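Local coordinates for protein putative oxidoreductase (PDB 3FHL) that probably works as a nucleotide-dependent oxidoreductase of the Gfo/Idh/MocA family, pairing a Rossmann-type dinucleotide-binding domain with a C-terminal alpha/beta domain, at residues Ala85-Lys90 with Ile109-Lys114; Gly116-Val121 with Gln312-His317; Gln123-Asp128 with Lys260-Leu265; Tyr253-Val258 with Gly277-Gln282. All blocks are in the same frame, centred on the assembly; numbering follows the deposited sequence.

Interaction 1: residues Ala85-Lys90 with Ile109-Lys114; sequences ALEAGK and IALAKK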
loop_
_atom_site.group_PDB
_atom_site.type_symbol
_atom_site.label_atom_id
_atom_site.label_comp_id
_atom_site.label_asym_id
_atom_site.label_seq_id
_atom_site.Cartn_x
_atom_site.Cartn_y
_atom_site.Cartn_z
ATOM N N ALA C 85 31.989 24.094 15.142
ATOM C CA ALA C 85 32.159 23.167 16.264
ATOM C C ALA C 85 33.251 22.133 16.014
ATOM O O ALA C 85 34.030 21.821 16.918
ATOM C CB ALA C 85 30.832 22.495 16.616
ATOM N N LEU C 86 33.321 21.624 14.788
ATOM C CA LEU C 86 34.344 20.644 14.421
ATOM C C LEU C 86 35.736 21.280 14.349
ATOM O O LEU C 86 36.716 20.681 14.790
ATOM C CB LEU C 86 34.016 19.978 13.080
ATOM C CG LEU C 86 32.869 18.961 13.042
ATOM C CD1 LEU C 86 32.539 18.609 11.592
ATOM C CD2 LEU C 86 33.192 17.710 13.852
ATOM N N GLU C 87 35.813 22.487 13.790
ATOM C CA GLU C 87 37.085 23.207 13.675
ATOM C C GLU C 87 37.630 23.497 15.074
ATOM O O GLU C 87 38.830 23.380 15.312
ATOM C CB GLU C 87 36.917 24.501 12.867
ATOM C CG GLU C 87 38.148 24.892 12.063
ATOM C CD GLU C 87 38.405 23.954 10.887
ATOM O OE1 GLU C 87 37.700 24.073 9.856
ATOM O OE2 GLU C 87 39.317 23.103 10.999
ATOM N N ALA C 88 36.725 23.809 16.000
ATOM C CA ALA C 88 37.053 24.030 17.413
ATOM C C ALA C 88 37.389 22.756 18.193
ATOM O O ALA C 88 37.676 22.822 19.390
ATOM C CB ALA C 88 35.921 24.783 18.100
ATOM N N GLY C 89 37.333 21.608 17.522
ATOM C CA GLY C 89 37.733 20.326 18.094
ATOM C C GLY C 89 36.683 19.585 18.903
ATOM O O GLY C 89 37.028 18.714 19.707
ATOM N N LYS C 90 35.402 19.911 18.701
ATOM C CA LYS C 90 34.338 19.271 19.470
ATOM C C LYS C 90 33.685 18.123 18.688
ATOM O O LYS C 90 33.635 18.149 17.465
ATOM C CB LYS C 90 33.300 20.312 19.918
ATOM C CG LYS C 90 33.886 21.648 20.458
ATOM C CD LYS C 90 34.881 21.446 21.609
ATOM C CE LYS C 90 35.652 22.713 21.970
ATOM N NZ LYS C 90 37.071 22.380 22.383
ATOM N N ILE C 109 31.732 15.717 6.818
ATOM C CA ILE C 109 32.088 14.326 7.112
ATOM C C ILE C 109 33.604 14.116 6.981
ATOM O O ILE C 109 34.226 13.512 7.857
ATOM C CB ILE C 109 31.273 13.331 6.232
ATOM C CG1 ILE C 109 29.808 13.274 6.717
ATOM C CG2 ILE C 109 31.898 11.924 6.221
ATOM C CD1 ILE C 109 28.838 12.605 5.743
ATOM N N ALA C 110 34.186 14.652 5.908
ATOM C CA ALA C 110 35.638 14.591 5.685
ATOM C C ALA C 110 36.445 15.382 6.730
ATOM O O ALA C 110 37.494 14.920 7.171
ATOM C CB ALA C 110 35.973 15.052 4.283
ATOM N N LEU C 111 35.950 16.559 7.122
ATOM C CA LEU C 111 36.580 17.353 8.178
ATOM C C LEU C 111 36.589 16.609 9.518
ATOM O O LEU C 111 37.637 16.501 10.159
ATOM C CB LEU C 111 35.901 18.720 8.319
ATOM C CG LEU C 111 36.376 19.691 9.406
ATOM C CD1 LEU C 111 37.803 20.181 9.165
ATOM C CD2 LEU C 111 35.421 20.882 9.515
ATOM N N ALA C 112 35.433 16.077 9.927
ATOM C CA ALA C 112 35.353 15.280 11.148
ATOM C C ALA C 112 36.258 14.045 11.107
ATOM O O ALA C 112 36.860 13.680 12.119
ATOM C CB ALA C 112 33.901 14.876 11.438
ATOM N N LYS C 113 36.351 13.406 9.945
ATOM C CA LYS C 113 37.210 12.226 9.780
ATOM C C LYS C 113 38.698 12.598 9.901
ATOM O O LYS C 113 39.482 11.883 10.537
ATOM C CB LYS C 113 36.946 11.543 8.435
ATOM C CG LYS C 113 37.632 10.184 8.291
ATOM C CD LYS C 113 37.605 9.659 6.870
ATOM C CE LYS C 113 38.496 8.427 6.739
ATOM N NZ LYS C 113 38.398 7.801 5.384
ATOM N N LYS C 114 39.067 13.723 9.298
ATOM C CA LYS C 114 40.441 14.213 9.333
ATOM C C LYS C 114 40.881 14.493 10.768
ATOM O O LYS C 114 41.969 14.083 11.182
ATOM C CB LYS C 114 40.587 15.471 8.476
ATOM C CG LYS C 114 42.031 15.939 8.295
ATOM C CD LYS C 114 42.120 17.233 7.489
ATOM C CE LYS C 114 41.810 18.465 8.335
ATOM N NZ LYS C 114 41.639 19.679 7.488
#
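Leu-86 and Ala-112 form the apolar centre of this helix-to-helix contact. Both methyl ends of Leu-86 straddle the single methyl of Ala-112: CD2 of Leu-86 lies 3.8 Å from CB of Ala-112, and CD1 of Leu-86 is 4.0 Å from that same carbon. Leu-111, the residue before Ala-112, joins them with its CD2 resting 3.9 Å from Leu-86 CB. The torsion of Leu-111 explains this reach, because CG stands opposite the backbone N (chi1 178°) and the isobutyl group leans across to helix 78-87.

The polar part is limited to a carboxylate laid over a leucine. The chain of Glu-87 folds at chi2 and crosses Leu-111 at about a right angle, bringing OE2 of Glu-87 within 3.8 Å of Leu-111 CD1. This is van der Waals contact where Glu-87 is exposed to solvent, and no hydrogen bond joins the two segments. Past the contact, helix 78-87 ends in a Schellman motif at Gly-89, with Lys-90 N bonded to Ala-85 O at 3.0 Å.

With Val-92 touching Leu-86 and Leu-119 touching Ala-112, the pair illustrates neighbouring helices packed on the parallel sheet of a Rossmann fold.

Interaction 2: residues Gly116-Val121 with Gln312-His317; sequences GLMLSV and QNIYEH
An apolar contact between a sheet-edge segment and a helix, with a sulfur-aromatic approach at its heart, joins the Rossmann part of the chain to helix 309-320, which follows far later in the sequence. On one side it rests on a single residue, Met-118, just before strand 119-122; on the other, Ile-314 and His-317, one helical turn apart, receive it.

Met-118 is directed at the helix by its first torsion, which sets CG opposite the backbone N (chi1 -171°), and the thioether then bends at chi3 (71°), which brings the terminal methyl to the CG2 and CD1 methyls of Ile-314. Its CG comes 3.7 Å from CD2 of His-317, approaching the imidazole obliquely. The sulfur follows the same slanted line: SD of Met-118 lies 4.8 Å from the centroid of the His-317 ring, well off the ring normal. Farther along, Met-118 crosses Ile-314 at about a right angle, with SD of Met-118 and CG2 of Ile-314 4.0 Å apart in the conformer described; Ile-314 has a second, so this part is less certain.

The imidazole has a polar partner of its own: ND1 of His-317 is hydrogen-bonded to Gln-322 O. Around the contact, Leu-318 of the same helix and Leu-324 also touch Met-118, while Ile-314 reaches Val-93 of strand 91-95. Helix 309-320 thus packs beside strands 91-95 and 119-122, the latter outermost in the parallel sheet within this chain, with helix 102-115 touching Leu-119 of strand 119-122.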
loop_
_atom_site.group_PDB
_atom_site.type_symbol
_atom_site.label_atom_id
_atom_site.label_comp_id
_atom_site.label_asym_id
_atom_site.label_seq_id
_atom_site.Cartn_x
_atom_site.Cartn_y
_atom_site.Cartn_z
ATOM N N GLY C 116 39.566 13.285 13.507
ATOM C CA GLY C 116 39.208 12.185 14.415
ATOM C C GLY C 116 38.063 12.514 15.363
ATOM O O GLY C 116 38.049 12.075 16.517
ATOM N N LEU C 117 37.107 13.304 14.872
ATOM C CA LEU C 117 35.963 13.739 15.667
ATOM C C LEU C 117 34.684 13.031 15.210
ATOM O O LEU C 117 34.539 12.710 14.028
ATOM C CB LEU C 117 35.788 15.258 15.555
ATOM C CG LEU C 117 36.948 16.130 16.059
ATOM C CD1 LEU C 117 36.713 17.585 15.697
ATOM C CD2 LEU C 117 37.143 15.959 17.560
ATOM N N MET C 118 33.779 12.778 16.157
ATOM C CA MET C 118 32.463 12.187 15.863
ATOM C C MET C 118 31.556 13.216 15.180
ATOM O O MET C 118 31.450 14.360 15.631
ATOM C CB MET C 118 31.794 11.681 17.151
ATOM C CG MET C 118 30.490 10.850 16.931
ATOM S SD MET C 118 29.454 10.714 18.410
ATOM C CE MET C 118 28.854 12.388 18.507
ATOM N N LEU C 119 30.930 12.814 14.076
ATOM C CA LEU C 119 29.858 13.611 13.465
ATOM C C LEU C 119 28.618 12.737 13.272
ATOM O O LEU C 119 28.605 11.841 12.426
ATOM C CB LEU C 119 30.292 14.226 12.136
ATOM C CG LEU C 119 29.283 15.112 11.391
ATOM C CD1 LEU C 119 28.850 16.308 12.232
ATOM C CD2 LEU C 119 29.881 15.557 10.065
ATOM N N SER C 120 27.598 13.019 14.080
ATOM C CA SER C 120 26.346 12.266 14.115
ATOM C C SER C 120 25.186 13.114 13.603
ATOM O O SER C 120 25.167 14.332 13.802
ATOM C CB SER C 120 26.060 11.815 15.557
ATOM O OG SER C 120 24.784 11.195 15.699
ATOM N N VAL C 121 24.225 12.470 12.930
ATOM C CA VAL C 121 22.953 13.119 12.626
ATOM C C VAL C 121 21.835 12.456 13.429
ATOM O O VAL C 121 21.715 11.231 13.436
ATOM C CB VAL C 121 22.655 13.185 11.105
ATOM C CG1 VAL C 121 21.232 13.697 10.841
ATOM C CG2 VAL C 121 23.635 14.133 10.426
ATOM N N GLN C 312 22.852 7.129 24.706
ATOM C CA GLN C 312 23.559 5.983 25.240
ATOM C C GLN C 312 24.536 5.439 24.197
ATOM O O GLN C 312 25.678 5.104 24.527
ATOM C CB GLN C 312 22.596 4.892 25.728
ATOM C CG GLN C 312 23.279 3.669 26.389
ATOM C CD GLN C 312 24.002 3.994 27.709
ATOM O OE1 GLN C 312 23.823 5.067 28.294
ATOM N NE2 GLN C 312 24.827 3.055 28.177
ATOM N N ASN C 313 24.105 5.396 22.937
ATOM C CA ASN C 313 24.997 4.982 21.864
ATOM C C ASN C 313 26.194 5.913 21.672
ATOM O O ASN C 313 27.307 5.446 21.425
ATOM C CB ASN C 313 24.248 4.808 20.541
ATOM C CG ASN C 313 25.184 4.465 19.392
ATOM O OD1 ASN C 313 25.330 5.238 18.452
ATOM N ND2 ASN C 313 25.856 3.318 19.492
ATOM N N ILE C 314 25.955 7.221 21.772
ATOM C CA ILE C 314 27.027 8.205 21.649
ATOM C C ILE C 314 28.073 7.990 22.742
ATOM O O ILE C 314 29.288 7.996 22.463
ATOM C CB ILE C 314 26.473 9.639 21.664
ATOM C CG1 ILE C 314 25.798 9.927 20.331
ATOM C CG2 ILE C 314 27.582 10.688 21.945
ATOM C CD1 ILE C 314 25.279 11.296 20.241
ATOM N N TYR C 315 27.599 7.745 23.959
ATOM C CA TYR C 315 28.479 7.462 25.081
ATOM C C TYR C 315 29.323 6.216 24.827
ATOM O O TYR C 315 30.542 6.252 24.989
ATOM C CB TYR C 315 27.699 7.339 26.395
ATOM C CG TYR C 315 28.472 6.589 27.467
ATOM C CD1 TYR C 315 29.536 7.196 28.151
ATOM C CD2 TYR C 315 28.161 5.263 27.772
ATOM C CE1 TYR C 315 30.250 6.504 29.131
ATOM C CE2 TYR C 315 28.882 4.560 28.731
ATOM C CZ TYR C 315 29.920 5.183 29.402
ATOM O OH TYR C 315 30.616 4.474 30.352
ATOM N N GLU C 316 28.672 5.129 24.418
ATOM C CA GLU C 316 29.359 3.860 24.146
ATOM C C GLU C 316 30.373 3.973 23.017
ATOM O O GLU C 316 31.397 3.317 23.035
ATOM C CB GLU C 316 28.355 2.732 23.899
ATOM C CG GLU C 316 27.618 2.354 25.172
ATOM C CD GLU C 316 26.746 1.129 25.037
ATOM O OE1 GLU C 316 26.870 0.395 24.033
ATOM O OE2 GLU C 316 25.930 0.906 25.959
ATOM N N HIS C 317 30.099 4.849 22.065
ATOM C CA HIS C 317 31.018 5.134 20.990
ATOM C C HIS C 317 32.245 5.914 21.456
ATOM O O HIS C 317 33.375 5.515 21.175
ATOM C CB HIS C 317 30.304 5.918 19.894
ATOM C CG HIS C 317 31.204 6.350 18.780
ATOM N ND1 HIS C 317 31.870 5.453 17.972
ATOM C CD2 HIS C 317 31.537 7.581 18.332
ATOM C CE1 HIS C 317 32.574 6.116 17.069
ATOM N NE2 HIS C 317 32.386 7.409 17.264
#

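Interaction 3: residues Gln123-Asp128 with Lys260-Leu265; sequences QNRRWD and KQEAAL
A salt-bridge network of Arg-125, Asp-128 and Glu-262 ties the connection between strand 119-122 and helix 129-139 to the first turn of helix 261-266. Arg-125 is its hub. NH1 of Arg-125 donates at 2.8 Å to OD2 of Asp-128, which lies almost in the guanidinium plane and is met on its syn lone pair. The bridge across the segments is looser: NH2 of Arg-125 is 3.5 Å from OE1 of Glu-262, with the guanidinium and carboxylate planes turned 48° apart. Chain shape brings the two charges together, for Glu-262 is fully extended and has CG opposite its backbone N (chi1 -177°), while Arg-125 runs straight from CG to NE.

A second link, itself weak, lies one residue further back on the helix. The amide NE2 of Gln-261 makes a hydrogen bond of 3.5 Å to the carbonyl O of Trp-127, at a bent N-H...O angle of 144°. The other end of this amide is more firmly placed, with OE1 of Gln-261 accepting from Tyr-307 N and from Trp-276 NE1. Asp-128 is likewise engaged twice, its OD1 bonding to Tyr-307 OH, so Tyr-307 serves both segments.

On the neighbouring helices, Phe-20 of helix 15-27 touches Glu-262, and His-182 of helix 180-191 touches Arg-125, so that helices 15-27 and 180-191 both border the contact.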
loop_
_atom_site.group_PDB
_atom_site.type_symbol
_atom_site.label_atom_id
_atom_site.label_comp_id
_atom_site.label_asym_id
_atom_site.label_seq_id
_atom_site.Cartn_x
_atom_site.Cartn_y
_atom_site.Cartn_z
ATOM N N GLN C 123 18.674 10.883 14.263
ATOM C CA GLN C 123 17.555 10.171 13.639
ATOM C C GLN C 123 16.918 9.283 14.697
ATOM O O GLN C 123 17.263 8.109 14.837
ATOM C CB GLN C 123 18.032 9.356 12.422
ATOM C CG GLN C 123 18.772 10.193 11.363
ATOM C CD GLN C 123 18.789 9.552 9.994
ATOM O OE1 GLN C 123 17.758 9.457 9.334
ATOM N NE2 GLN C 123 19.968 9.129 9.545
ATOM N N ASN C 124 15.976 9.848 15.448
ATOM C CA ASN C 124 15.468 9.188 16.642
ATOM C C ASN C 124 14.461 8.062 16.454
ATOM O O ASN C 124 14.240 7.274 17.380
ATOM C CB ASN C 124 14.888 10.208 17.619
ATOM C CG ASN C 124 13.759 11.031 17.031
ATOM O OD1 ASN C 124 13.450 10.974 15.848
ATOM N ND2 ASN C 124 13.149 11.828 17.871
ATOM N N ARG C 125 13.856 7.975 15.270
ATOM C CA ARG C 125 12.817 6.972 15.051
ATOM C C ARG C 125 13.364 5.564 14.887
ATOM O O ARG C 125 12.604 4.595 14.815
ATOM C CB ARG C 125 11.858 7.386 13.931
ATOM C CG ARG C 125 10.954 8.562 14.361
ATOM C CD ARG C 125 9.748 8.702 13.460
ATOM N NE ARG C 125 8.919 9.858 13.808
ATOM C CZ ARG C 125 7.951 9.853 14.724
ATOM N NH1 ARG C 125 7.676 8.753 15.427
ATOM N NH2 ARG C 125 7.263 10.967 14.944
ATOM N N ARG C 126 14.691 5.447 14.910
ATOM C CA ARG C 126 15.340 4.155 15.083
ATOM C C ARG C 126 15.067 3.589 16.482
ATOM O O ARG C 126 15.214 2.392 16.713
ATOM C CB ARG C 126 16.842 4.289 14.870
ATOM C CG ARG C 126 17.215 4.760 13.487
ATOM C CD ARG C 126 18.665 4.500 13.227
ATOM N NE ARG C 126 19.179 5.186 12.046
ATOM C CZ ARG C 126 20.458 5.156 11.692
ATOM N NH1 ARG C 126 20.874 5.786 10.605
ATOM N NH2 ARG C 126 21.324 4.482 12.433
ATOM N N TRP C 127 14.640 4.453 17.400
ATOM C CA TRP C 127 14.302 4.009 18.758
ATOM C C TRP C 127 12.816 4.167 19.082
ATOM O O TRP C 127 12.434 4.214 20.246
ATOM C CB TRP C 127 15.172 4.741 19.796
ATOM C CG TRP C 127 16.638 4.367 19.721
ATOM C CD1 TRP C 127 17.251 3.300 20.332
ATOM C CD2 TRP C 127 17.653 5.039 18.979
ATOM N NE1 TRP C 127 18.593 3.273 20.009
ATOM C CE2 TRP C 127 18.866 4.331 19.185
ATOM C CE3 TRP C 127 17.663 6.168 18.150
ATOM C CZ2 TRP C 127 20.068 4.722 18.599
ATOM C CZ3 TRP C 127 18.866 6.560 17.575
ATOM C CH2 TRP C 127 20.050 5.833 17.798
ATOM N N ASP C 128 11.972 4.254 18.050
ATOM C CA ASP C 128 10.521 4.139 18.254
ATOM C C ASP C 128 10.234 2.729 18.740
ATOM O O ASP C 128 10.914 1.795 18.319
ATOM C CB ASP C 128 9.767 4.397 16.943
ATOM C CG ASP C 128 9.467 5.876 16.707
ATOM O OD1 ASP C 128 9.857 6.726 17.535
ATOM O OD2 ASP C 128 8.824 6.199 15.682
ATOM N N LYS C 260 4.649 6.870 21.397
ATOM C CA LYS C 260 4.017 7.797 22.336
ATOM C C LYS C 260 5.015 8.719 23.047
ATOM O O LYS C 260 4.604 9.596 23.814
ATOM C CB LYS C 260 3.242 7.003 23.393
ATOM C CG LYS C 260 2.551 5.727 22.867
ATOM C CD LYS C 260 2.340 4.680 23.989
ATOM C CE LYS C 260 1.302 5.140 25.026
ATOM N NZ LYS C 260 0.086 5.762 24.401
ATOM N N GLN C 261 6.311 8.523 22.799
ATOM C CA GLN C 261 7.354 9.288 23.509
ATOM C C GLN C 261 7.298 10.780 23.262
ATOM O O GLN C 261 7.385 11.555 24.211
ATOM C CB GLN C 261 8.756 8.790 23.166
ATOM C CG GLN C 261 9.119 7.470 23.787
ATOM C CD GLN C 261 10.459 6.992 23.290
ATOM O OE1 GLN C 261 11.487 7.216 23.933
ATOM N NE2 GLN C 261 10.467 6.375 22.117
ATOM N N GLU C 262 7.126 11.187 22.000
ATOM C CA GLU C 262 7.165 12.607 21.651
ATOM C C GLU C 262 6.038 13.401 22.323
ATOM O O GLU C 262 6.267 14.513 22.810
ATOM C CB GLU C 262 7.147 12.805 20.130
ATOM C CG GLU C 262 7.269 14.269 19.706
ATOM C CD GLU C 262 7.226 14.482 18.197
ATOM O OE1 GLU C 262 7.301 13.497 17.432
ATOM O OE2 GLU C 262 7.119 15.656 17.779
ATOM N N ALA C 263 4.842 12.820 22.376
ATOM C CA ALA C 263 3.727 13.432 23.111
ATOM C C ALA C 263 4.016 13.576 24.616
ATOM O O ALA C 263 3.730 14.620 25.206
ATOM C CB ALA C 263 2.427 12.654 22.887
ATOM N N ALA C 264 4.577 12.535 25.227
ATOM C CA ALA C 264 4.898 12.576 26.652
ATOM C C ALA C 264 5.967 13.621 26.916
ATOM O O ALA C 264 5.846 14.423 27.851
ATOM C CB ALA C 264 5.337 11.209 27.151
ATOM N N LEU C 265 6.985 13.646 26.061
ATOM C CA LEU C 265 8.056 14.628 26.185
ATOM C C LEU C 265 7.588 16.061 25.950
ATOM O O LEU C 265 8.064 16.972 26.618
ATOM C CB LEU C 265 9.209 14.289 25.251
ATOM C CG LEU C 265 10.002 13.021 25.567
ATOM C CD1 LEU C 265 10.770 12.593 24.318
ATOM C CD2 LEU C 265 10.947 13.189 26.783
#

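Interaction 4: residues Tyr253-Val258 with Gly277-Gln282; sequences YVKYGV and GEESEQ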
loop_
_atom_site.group_PDB
_atom_site.type_symbol
_atom_site.label_atom_id
_atom_site.label_comp_id
_atom_site.label_asym_id
_atom_site.label_seq_id
_atom_site.Cartn_x
_atom_site.Cartn_y
_atom_site.Cartn_z
ATOM N N TYR C 253 3.336 -10.025 10.902
ATOM C CA TYR C 253 3.250 -9.104 12.015
ATOM C C TYR C 253 2.645 -7.801 11.504
ATOM O O TYR C 253 3.107 -7.253 10.500
ATOM C CB TYR C 253 4.646 -8.835 12.595
ATOM C CG TYR C 253 4.662 -7.829 13.719
ATOM C CD1 TYR C 253 4.148 -8.159 14.986
ATOM C CD2 TYR C 253 5.202 -6.562 13.530
ATOM C CE1 TYR C 253 4.164 -7.240 16.021
ATOM C CE2 TYR C 253 5.231 -5.633 14.561
ATOM C CZ TYR C 253 4.716 -5.981 15.801
ATOM O OH TYR C 253 4.753 -5.049 16.803
ATOM N N VAL C 254 1.615 -7.318 12.199
ATOM C CA VAL C 254 0.893 -6.107 11.814
ATOM C C VAL C 254 0.707 -5.187 13.023
ATOM O O VAL C 254 0.125 -5.582 14.034
ATOM C CB VAL C 254 -0.521 -6.439 11.215
ATOM C CG1 VAL C 254 -1.154 -5.199 10.677
ATOM C CG2 VAL C 254 -0.436 -7.486 10.095
ATOM N N LYS C 255 1.161 -3.945 12.890
ATOM C CA LYS C 255 1.147 -2.977 13.976
ATOM C C LYS C 255 0.460 -1.679 13.536
ATOM O O LYS C 255 0.667 -1.218 12.423
ATOM C CB LYS C 255 2.609 -2.687 14.384
ATOM C CG LYS C 255 2.816 -1.609 15.447
ATOM C CD LYS C 255 2.833 -2.212 16.839
ATOM C CE LYS C 255 3.402 -1.263 17.899
ATOM N NZ LYS C 255 2.548 -0.066 18.129
ATOM N N TYR C 256 -0.358 -1.102 14.413
ATOM C CA TYR C 256 -0.968 0.210 14.174
ATOM C C TYR C 256 -0.486 1.242 15.174
ATOM O O TYR C 256 -0.004 0.894 16.256
ATOM C CB TYR C 256 -2.500 0.117 14.282
ATOM C CG TYR C 256 -3.135 -0.703 13.177
ATOM C CD1 TYR C 256 -3.674 -0.080 12.045
ATOM C CD2 TYR C 256 -3.177 -2.098 13.248
ATOM C CE1 TYR C 256 -4.254 -0.833 11.011
ATOM C CE2 TYR C 256 -3.749 -2.859 12.215
ATOM C CZ TYR C 256 -4.282 -2.210 11.104
ATOM O OH TYR C 256 -4.850 -2.948 10.097
ATOM N N GLY C 257 -0.635 2.509 14.810
ATOM C CA GLY C 257 -0.440 3.611 15.748
ATOM C C GLY C 257 0.946 4.200 15.627
ATOM O O GLY C 257 1.731 3.784 14.766
ATOM N N VAL C 258 1.253 5.167 16.493
ATOM C CA VAL C 258 2.583 5.775 16.523
ATOM C C VAL C 258 3.196 5.727 17.919
ATOM O O VAL C 258 2.505 5.507 18.913
ATOM C CB VAL C 258 2.588 7.248 16.019
ATOM C CG1 VAL C 258 2.411 7.301 14.500
ATOM C CG2 VAL C 258 1.539 8.083 16.746
ATOM N N GLY C 277 8.441 4.558 27.480
ATOM C CA GLY C 277 8.365 4.012 26.117
ATOM C C GLY C 277 7.495 2.772 25.970
ATOM O O GLY C 277 7.331 2.246 24.859
ATOM N N GLU C 278 6.935 2.295 27.082
ATOM C CA GLU C 278 6.100 1.095 27.045
ATOM C C GLU C 278 4.773 1.351 26.334
ATOM O O GLU C 278 4.234 2.473 26.362
ATOM C CB GLU C 278 5.854 0.523 28.450
ATOM C CG GLU C 278 7.065 -0.180 29.069
ATOM C CD GLU C 278 6.754 -0.891 30.391
ATOM O OE1 GLU C 278 5.633 -0.733 30.931
ATOM O OE2 GLU C 278 7.647 -1.607 30.890
ATOM N N GLU C 279 4.266 0.295 25.697
ATOM C CA GLU C 279 2.961 0.315 25.050
ATOM C C GLU C 279 2.022 -0.649 25.744
ATOM O O GLU C 279 2.458 -1.636 26.344
ATOM C CB GLU C 279 3.080 -0.100 23.578
ATOM C CG GLU C 279 3.924 0.822 22.727
ATOM C CD GLU C 279 4.022 0.359 21.287
ATOM O OE1 GLU C 279 4.483 -0.787 21.041
ATOM O OE2 GLU C 279 3.659 1.159 20.405
ATOM N N SER C 280 0.726 -0.367 25.641
ATOM C CA SER C 280 -0.306 -1.249 26.172
ATOM C C SER C 280 -0.521 -2.438 25.242
ATOM O O SER C 280 -0.035 -2.446 24.103
ATOM C CB SER C 280 -1.616 -0.485 26.333
ATOM O OG SER C 280 -2.108 -0.056 25.073
ATOM N N GLU C 281 -1.260 -3.434 25.728
ATOM C CA GLU C 281 -1.604 -4.619 24.932
ATOM C C GLU C 281 -2.367 -4.265 23.641
ATOM O O GLU C 281 -2.159 -4.887 22.592
ATOM C CB GLU C 281 -2.366 -5.643 25.795
ATOM C CG GLU C 281 -3.357 -6.547 25.037
ATOM C CD GLU C 281 -3.331 -8.006 25.478
ATOM O OE1 GLU C 281 -2.566 -8.351 26.407
ATOM O OE2 GLU C 281 -4.080 -8.812 24.880
ATOM N N GLN C 282 -3.213 -3.241 23.739
ATOM C CA GLN C 282 -3.990 -2.699 22.630
ATOM C C GLN C 282 -3.092 -2.069 21.553
ATOM O O GLN C 282 -3.369 -2.194 20.358
ATOM C CB GLN C 282 -4.968 -1.662 23.190
ATOM C CG GLN C 282 -5.994 -1.102 22.222
ATOM C CD GLN C 282 -7.043 -0.239 22.928
ATOM O OE1 GLN C 282 -7.225 0.936 22.597
ATOM N NE2 GLN C 282 -7.728 -0.821 23.914
HETATM O O HOH W 1 1.629 3.130 20.138
#
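Lys-255 and Glu-279 meet in a salt bridge, their side chains arriving from opposite directions. NZ of Lys-255 donates to OE2 of Glu-279 at 2.8 Å, reaching the syn side of the carboxylate but 30° out of its plane. The rest of the carboxylate stays close, OE1 of Glu-279 lying 3.4 Å from CE of Lys-255. Lysine gets there by bending twice, at chi2 (91°) and again at chi4, whereas Glu-279 extends straight beyond CG.

Further hydrogen bonds fix the ammonium group. It donates to Glu-283 O, and weakly to the carbonyl O of Tyr-256, 3.3 Å from NZ of Lys-255. The same carboxylate oxygen has another donor in a water molecule, placed 2.8 Å from OE2 of Glu-279. That water also donates to the carbonyl O of Val-258 at 2.8 Å, adding an indirect link between the two segments. With two donors on OE2, the charge is probably well stabilised.

Strand 252-255 pairs with strands 244-248 and 286-291 of the mixed sheet, and segment 277-282 leads toward the latter. Helix 129-139 flanks the bridge, with Asp-130 touching Lys-255 and Ala-129 touching Glu-279. Near the strand's end, Tyr-256 packs against Tyr-256 of the second subunit.

Interactions 1 and 2 touch beside the parallel sheet, their centres about 13 Å apart; helix 102-115 leads straight into strand 119-122, and Ala-112 O and Leu-117 N probably form a hydrogen bond. Interactions 3 and 4 form a second pair, again with centres about 13 Å apart, where Lys-260 and Gln-261 pack on Glu-278 and Gly-277. Interaction 1 closes first along the chain. Interaction 2 then spans 191 residues, and both later contacts fall inside its loop, their segments alternating with each other. Interactions 1 and 4, about 40 Å apart between centres, join segments close in sequence, while 2 and 3 bring together parts of the chain far apart in it.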